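Local coordinates for protein D-hydantoinase (PDB 1NFG) that probably hydrolyses the cyclic amide bond of D-hydantoin derivatives stereospecifically, using two zinc ions per subunit, at residues Arg343-Tyr348 with His418-Val423; Val400-Ala405 with Ser414-Lys419. All blocks are in the same frame, centred on the assembly; numbering follows the deposited sequence.

Contact 1 (Arg343-Tyr348 with His418-Val423)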
loop_
_atom_site.group_PDB
_atom_site.type_symbol
_atom_site.label_atom_id
_atom_site.label_comp_id
_atom_site.label_asym_id
_atom_site.label_seq_id
_atom_site.Cartn_x
_atom_site.Cartn_y
_atom_site.Cartn_z
ATOM N N ARG A 343 29.852 15.911 5.106
ATOM C CA ARG A 343 28.825 15.027 5.654
ATOM C C ARG A 343 28.262 15.398 7.025
ATOM O O ARG A 343 27.079 15.715 7.135
ATOM C CB ARG A 343 29.303 13.569 5.686
ATOM C CG ARG A 343 28.173 12.591 6.052
ATOM C CD ARG A 343 28.610 11.130 6.085
ATOM N NE ARG A 343 29.683 10.893 7.045
ATOM C CZ ARG A 343 29.624 10.002 8.029
ATOM N NH1 ARG A 343 28.537 9.257 8.185
ATOM N NH2 ARG A 343 30.651 9.853 8.857
ATOM N N LEU A 344 29.089 15.365 8.065
ATOM C CA LEU A 344 28.604 15.679 9.408
ATOM C C LEU A 344 27.944 17.045 9.538
ATOM O O LEU A 344 26.821 17.143 10.033
ATOM C CB LEU A 344 29.728 15.563 10.446
ATOM C CG LEU A 344 30.338 14.195 10.771
ATOM C CD1 LEU A 344 30.534 14.094 12.260
ATOM C CD2 LEU A 344 29.448 13.073 10.306
ATOM N N MET A 345 28.622 18.101 9.108
ATOM C CA MET A 345 28.036 19.429 9.222
ATOM C C MET A 345 26.665 19.496 8.573
ATOM O O MET A 345 25.716 20.010 9.166
ATOM C CB MET A 345 28.946 20.486 8.598
ATOM C CG MET A 345 30.172 20.823 9.438
ATOM S SD MET A 345 31.149 22.148 8.698
ATOM C CE MET A 345 31.940 21.249 7.346
ATOM N N MET A 346 26.564 18.967 7.358
ATOM C CA MET A 346 25.307 18.965 6.620
ATOM C C MET A 346 24.203 18.180 7.335
ATOM O O MET A 346 23.077 18.656 7.460
ATOM C CB MET A 346 25.534 18.399 5.220
ATOM C CG MET A 346 26.371 19.297 4.335
ATOM S SD MET A 346 25.570 20.891 4.052
ATOM C CE MET A 346 26.328 21.807 5.248
ATOM N N VAL A 347 24.519 16.982 7.804
ATOM C CA VAL A 347 23.529 16.182 8.506
ATOM C C VAL A 347 23.156 16.877 9.811
ATOM O O VAL A 347 21.988 16.872 10.215
ATOM C CB VAL A 347 24.065 14.766 8.813
ATOM C CG1 VAL A 347 23.117 14.031 9.754
ATOM C CG2 VAL A 347 24.237 13.984 7.512
ATOM N N TYR A 348 24.150 17.486 10.459
ATOM C CA TYR A 348 23.936 18.185 11.722
ATOM C C TYR A 348 22.941 19.340 11.590
ATOM O O TYR A 348 22.237 19.672 12.547
ATOM C CB TYR A 348 25.260 18.726 12.275
ATOM C CG TYR A 348 25.113 19.409 13.627
ATOM C CD1 TYR A 348 24.966 18.660 14.797
ATOM C CD2 TYR A 348 25.050 20.802 13.723
ATOM C CE1 TYR A 348 24.752 19.277 16.029
ATOM C CE2 TYR A 348 24.834 21.426 14.945
ATOM C CZ TYR A 348 24.683 20.659 16.092
ATOM O OH TYR A 348 24.426 21.270 17.294
ATOM N N HIS A 418 26.496 27.011 1.143
ATOM C CA HIS A 418 25.612 26.715 2.270
ATOM C C HIS A 418 26.108 27.283 3.594
ATOM O O HIS A 418 27.274 27.121 3.961
ATOM C CB HIS A 418 25.406 25.201 2.434
ATOM C CG HIS A 418 24.572 24.577 1.357
ATOM N ND1 HIS A 418 23.471 23.793 1.631
ATOM C CD2 HIS A 418 24.696 24.592 0.006
ATOM C CE1 HIS A 418 22.955 23.350 0.497
ATOM N NE2 HIS A 418 23.680 23.818 -0.505
ATOM N N LYS A 419 25.210 27.959 4.306
ATOM C CA LYS A 419 25.541 28.522 5.606
ATOM C C LYS A 419 25.208 27.449 6.628
ATOM O O LYS A 419 24.120 26.876 6.603
ATOM C CB LYS A 419 24.723 29.790 5.873
ATOM C CG LYS A 419 25.058 30.941 4.925
ATOM C CD LYS A 419 24.316 32.226 5.287
ATOM C CE LYS A 419 22.810 32.069 5.126
ATOM N NZ LYS A 419 22.086 33.297 5.556
ATOM N N VAL A 420 26.148 27.163 7.518
ATOM C CA VAL A 420 25.933 26.136 8.524
ATOM C C VAL A 420 26.180 26.639 9.932
ATOM O O VAL A 420 26.909 27.608 10.141
ATOM C CB VAL A 420 26.855 24.916 8.280
ATOM C CG1 VAL A 420 26.598 24.355 6.910
ATOM C CG2 VAL A 420 28.317 25.317 8.409
ATOM N N LYS A 421 25.558 25.969 10.893
ATOM C CA LYS A 421 25.717 26.307 12.296
ATOM C C LYS A 421 26.108 24.999 12.970
ATOM O O LYS A 421 25.322 24.049 13.003
ATOM C CB LYS A 421 24.402 26.836 12.869
ATOM C CG LYS A 421 24.491 27.289 14.312
ATOM C CD LYS A 421 23.126 27.718 14.820
ATOM C CE LYS A 421 23.148 28.018 16.306
ATOM N NZ LYS A 421 21.781 28.317 16.819
ATOM N N GLY A 422 27.328 24.949 13.491
ATOM C CA GLY A 422 27.813 23.736 14.126
ATOM C C GLY A 422 28.949 23.204 13.275
ATOM O O GLY A 422 28.723 22.632 12.205
ATOM N N VAL A 423 30.175 23.391 13.754
ATOM C CA VAL A 423 31.366 22.977 13.022
ATOM C C VAL A 423 32.323 22.094 13.829
ATOM O O VAL A 423 32.451 22.253 15.044
ATOM C CB VAL A 423 32.131 24.231 12.548
ATOM C CG1 VAL A 423 33.453 23.847 11.917
ATOM C CG2 VAL A 423 31.276 25.009 11.571
#
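M345 leaves helix 343-352 pointing at segment 418-423, which turns a corner at K421. From CB the chain sets CG anti to the carbonyl carbon (chi1 -75°). CG is the first atom to meet the other side, 3.6 Å from the carbonyl O of G422. The chain runs straight on to SD, which lies 4.1 Å from CG2 of V423 and 4.3 Å from CG2 of V420. At SD the chain bends (chi3 -75°), and CE turns off from that line.

One residue on, M346 sends its thioether toward V420 and H418. Its SD stands 5.0 Å from the centroid of the H418 ring, approaching obliquely. Y348 has its CG anti to the backbone N (chi1 -177°), which carries the ring to the corner at K421. The K421 carbonyl O meets the ring edge in plane, 3.3 Å from CE2. G422 CA stands obliquely to the ring, 3.9 Å from CE2.

W393 and F361 also meet the Y348 ring. In this amidohydrolase-family protein the helix packs on strand 419-429, which pairs antiparallel with strand 390-400. Between the two segments the contact is mainly buried apolar packing. The polar tie comes just further along the helix, from Q349 OE1 to K421 N.

Contact 2 (Val400-Ala405 with Ser414-Lys419)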
loop_
_atom_site.group_PDB
_atom_site.type_symbol
_atom_site.label_atom_id
_atom_site.label_comp_id
_atom_site.label_asym_id
_atom_site.label_seq_id
_atom_site.Cartn_x
_atom_site.Cartn_y
_atom_site.Cartn_z
ATOM N N VAL A 400 30.242 29.553 6.237
ATOM C CA VAL A 400 29.752 29.294 4.893
ATOM C C VAL A 400 30.686 28.274 4.276
ATOM O O VAL A 400 31.905 28.461 4.283
ATOM C CB VAL A 400 29.787 30.540 4.013
ATOM C CG1 VAL A 400 29.426 30.162 2.581
ATOM C CG2 VAL A 400 28.828 31.580 4.553
ATOM N N ILE A 401 30.126 27.197 3.741
ATOM C CA ILE A 401 30.961 26.178 3.131
ATOM C C ILE A 401 31.510 26.645 1.792
ATOM O O ILE A 401 30.759 26.928 0.861
ATOM C CB ILE A 401 30.195 24.861 2.944
ATOM C CG1 ILE A 401 29.812 24.308 4.319
ATOM C CG2 ILE A 401 31.053 23.861 2.174
ATOM C CD1 ILE A 401 29.265 22.913 4.293
ATOM N N GLU A 402 32.832 26.742 1.718
ATOM C CA GLU A 402 33.510 27.164 0.501
ATOM C C GLU A 402 34.609 26.153 0.219
ATOM O O GLU A 402 35.350 25.768 1.125
ATOM C CB GLU A 402 34.126 28.548 0.688
ATOM C CG GLU A 402 33.196 29.552 1.325
ATOM C CD GLU A 402 33.898 30.852 1.642
ATOM O OE1 GLU A 402 34.012 31.705 0.736
ATOM O OE2 GLU A 402 34.353 31.015 2.795
ATOM N N GLN A 403 34.707 25.723 -1.036
ATOM C CA GLN A 403 35.713 24.745 -1.425
ATOM C C GLN A 403 37.115 25.235 -1.100
ATOM O O GLN A 403 38.001 24.431 -0.805
ATOM C CB GLN A 403 35.604 24.440 -2.915
ATOM C CG GLN A 403 36.535 23.344 -3.399
ATOM C CD GLN A 403 36.415 22.078 -2.578
ATOM O OE1 GLN A 403 35.464 21.908 -1.810
ATOM N NE2 GLN A 403 37.375 21.174 -2.742
ATOM N N THR A 404 37.313 26.552 -1.149
ATOM C CA THR A 404 38.617 27.137 -0.853
ATOM C C THR A 404 39.027 26.847 0.584
ATOM O O THR A 404 40.204 26.919 0.927
ATOM C CB THR A 404 38.620 28.668 -1.058
ATOM O OG1 THR A 404 37.645 29.276 -0.199
ATOM C CG2 THR A 404 38.313 29.012 -2.501
ATOM N N ALA A 405 38.051 26.513 1.421
ATOM C CA ALA A 405 38.319 26.219 2.822
ATOM C C ALA A 405 38.277 24.724 3.120
ATOM O O ALA A 405 38.560 24.299 4.237
ATOM C CB ALA A 405 37.325 26.961 3.706
ATOM N N SER A 414 29.968 20.286 -3.331
ATOM C CA SER A 414 28.564 20.059 -3.658
ATOM C C SER A 414 27.683 20.973 -2.816
ATOM O O SER A 414 26.513 21.195 -3.128
ATOM C CB SER A 414 28.188 18.607 -3.378
ATOM O OG SER A 414 29.058 17.718 -4.053
ATOM N N TYR A 415 28.269 21.511 -1.752
ATOM C CA TYR A 415 27.551 22.379 -0.833
ATOM C C TYR A 415 28.133 23.783 -0.801
ATOM O O TYR A 415 28.068 24.478 0.214
ATOM C CB TYR A 415 27.577 21.745 0.556
ATOM C CG TYR A 415 27.141 20.303 0.504
ATOM C CD1 TYR A 415 25.792 19.967 0.381
ATOM C CD2 TYR A 415 28.084 19.273 0.474
ATOM C CE1 TYR A 415 25.389 18.638 0.222
ATOM C CE2 TYR A 415 27.693 17.941 0.313
ATOM C CZ TYR A 415 26.343 17.631 0.188
ATOM O OH TYR A 415 25.954 16.321 0.034
ATOM N N GLU A 416 28.698 24.201 -1.926
ATOM C CA GLU A 416 29.282 25.526 -2.026
ATOM C C GLU A 416 28.203 26.566 -1.750
ATOM O O GLU A 416 27.134 26.544 -2.361
ATOM C CB GLU A 416 29.861 25.736 -3.425
ATOM C CG GLU A 416 30.522 27.090 -3.650
ATOM C CD GLU A 416 31.777 27.281 -2.819
ATOM O OE1 GLU A 416 32.645 26.382 -2.841
ATOM O OE2 GLU A 416 31.896 28.336 -2.154
ATOM N N GLY A 417 28.482 27.465 -0.813
ATOM C CA GLY A 417 27.529 28.508 -0.490
ATOM C C GLY A 417 26.608 28.255 0.690
ATOM O O GLY A 417 26.001 29.196 1.192
ATOM N N HIS A 418 26.496 27.011 1.143
ATOM C CA HIS A 418 25.612 26.715 2.270
ATOM C C HIS A 418 26.108 27.283 3.594
ATOM O O HIS A 418 27.274 27.121 3.961
ATOM C CB HIS A 418 25.406 25.201 2.434
ATOM C CG HIS A 418 24.572 24.577 1.357
ATOM N ND1 HIS A 418 23.471 23.793 1.631
ATOM C CD2 HIS A 418 24.696 24.592 0.006
ATOM C CE1 HIS A 418 22.955 23.350 0.497
ATOM N NE2 HIS A 418 23.680 23.818 -0.505
ATOM N N LYS A 419 25.210 27.959 4.306
ATOM C CA LYS A 419 25.541 28.522 5.606
ATOM C C LYS A 419 25.208 27.449 6.628
ATOM O O LYS A 419 24.120 26.876 6.603
ATOM C CB LYS A 419 24.723 29.790 5.873
ATOM C CG LYS A 419 25.058 30.941 4.925
ATOM C CD LYS A 419 24.316 32.226 5.287
ATOM C CE LYS A 419 22.810 32.069 5.126
ATOM N NZ LYS A 419 22.086 33.297 5.556
#
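The E416 carboxylate crosses to segment 400-405, where its OE1 meets the backbone N of Q403. Its plane is turned 65° from that of the E402 carboxylate. One face of the H418 ring carries CB of Y415, offset toward the rim, and the carbonyl O of E416 lies in plane at its edge. The Y415 ring has CB of S414 over one face, also offset.

Y415 to H418 form a type II beta turn, with G417 at a positive phi. The turn leads into an antiparallel pairing, where V400 and K419 are a non-hydrogen-bonded pair. Their side chains share one face of the sheet, and V400 CG2 touches K419 CG at 3.8 Å. Beyond this pair two backbone bonds continue the antiparallel pattern into the loop. I401 N gives a nearly straight bond to H418 O (2.9 Å), and G417 N gives one to I401 O (2.9 Å). I401 is thus bonded through both its N and its O. Its side chain packs by CB over Y415 O, 3.5 Å away, while M346 also touches it.

The E416 side chain adds a further bond, at the start of the 3-10 segment 403-405. Its chain bends at chi2 (66°) and brings the carboxylate back to the neighbouring backbone. The side-chain amide of Q403 turns to other partners, NE2 bonding N408 OD1 and M410 O. E416 OE1 accepts a hydrogen bond from the backbone N of Q403 at 2.8 Å, met on its syn side and 16° out of the carboxylate plane.

Overall arrangement
Contacts 1 and 2 share H418 and K419, where the turn of 414-419 runs into strand 419-429, and their centres are 10 Å apart. M346 joins them: its SD lies 3.8 Å from CD1 of Y415. I401 CD1 is also 4.0 Å from V420 CG1. Helix 343-352 therefore packs on both the strand and the turn before it. Strand 419-429 pairs antiparallel with strand 390-400, and contact 2 lies at the end of that pairing. Contact 1 is away from the annotated sites. Contact 2 is nearer: the side chain of Y415 is about 9 Å from that of the zinc ligand D313 and about 13 Å from a bound zinc ion.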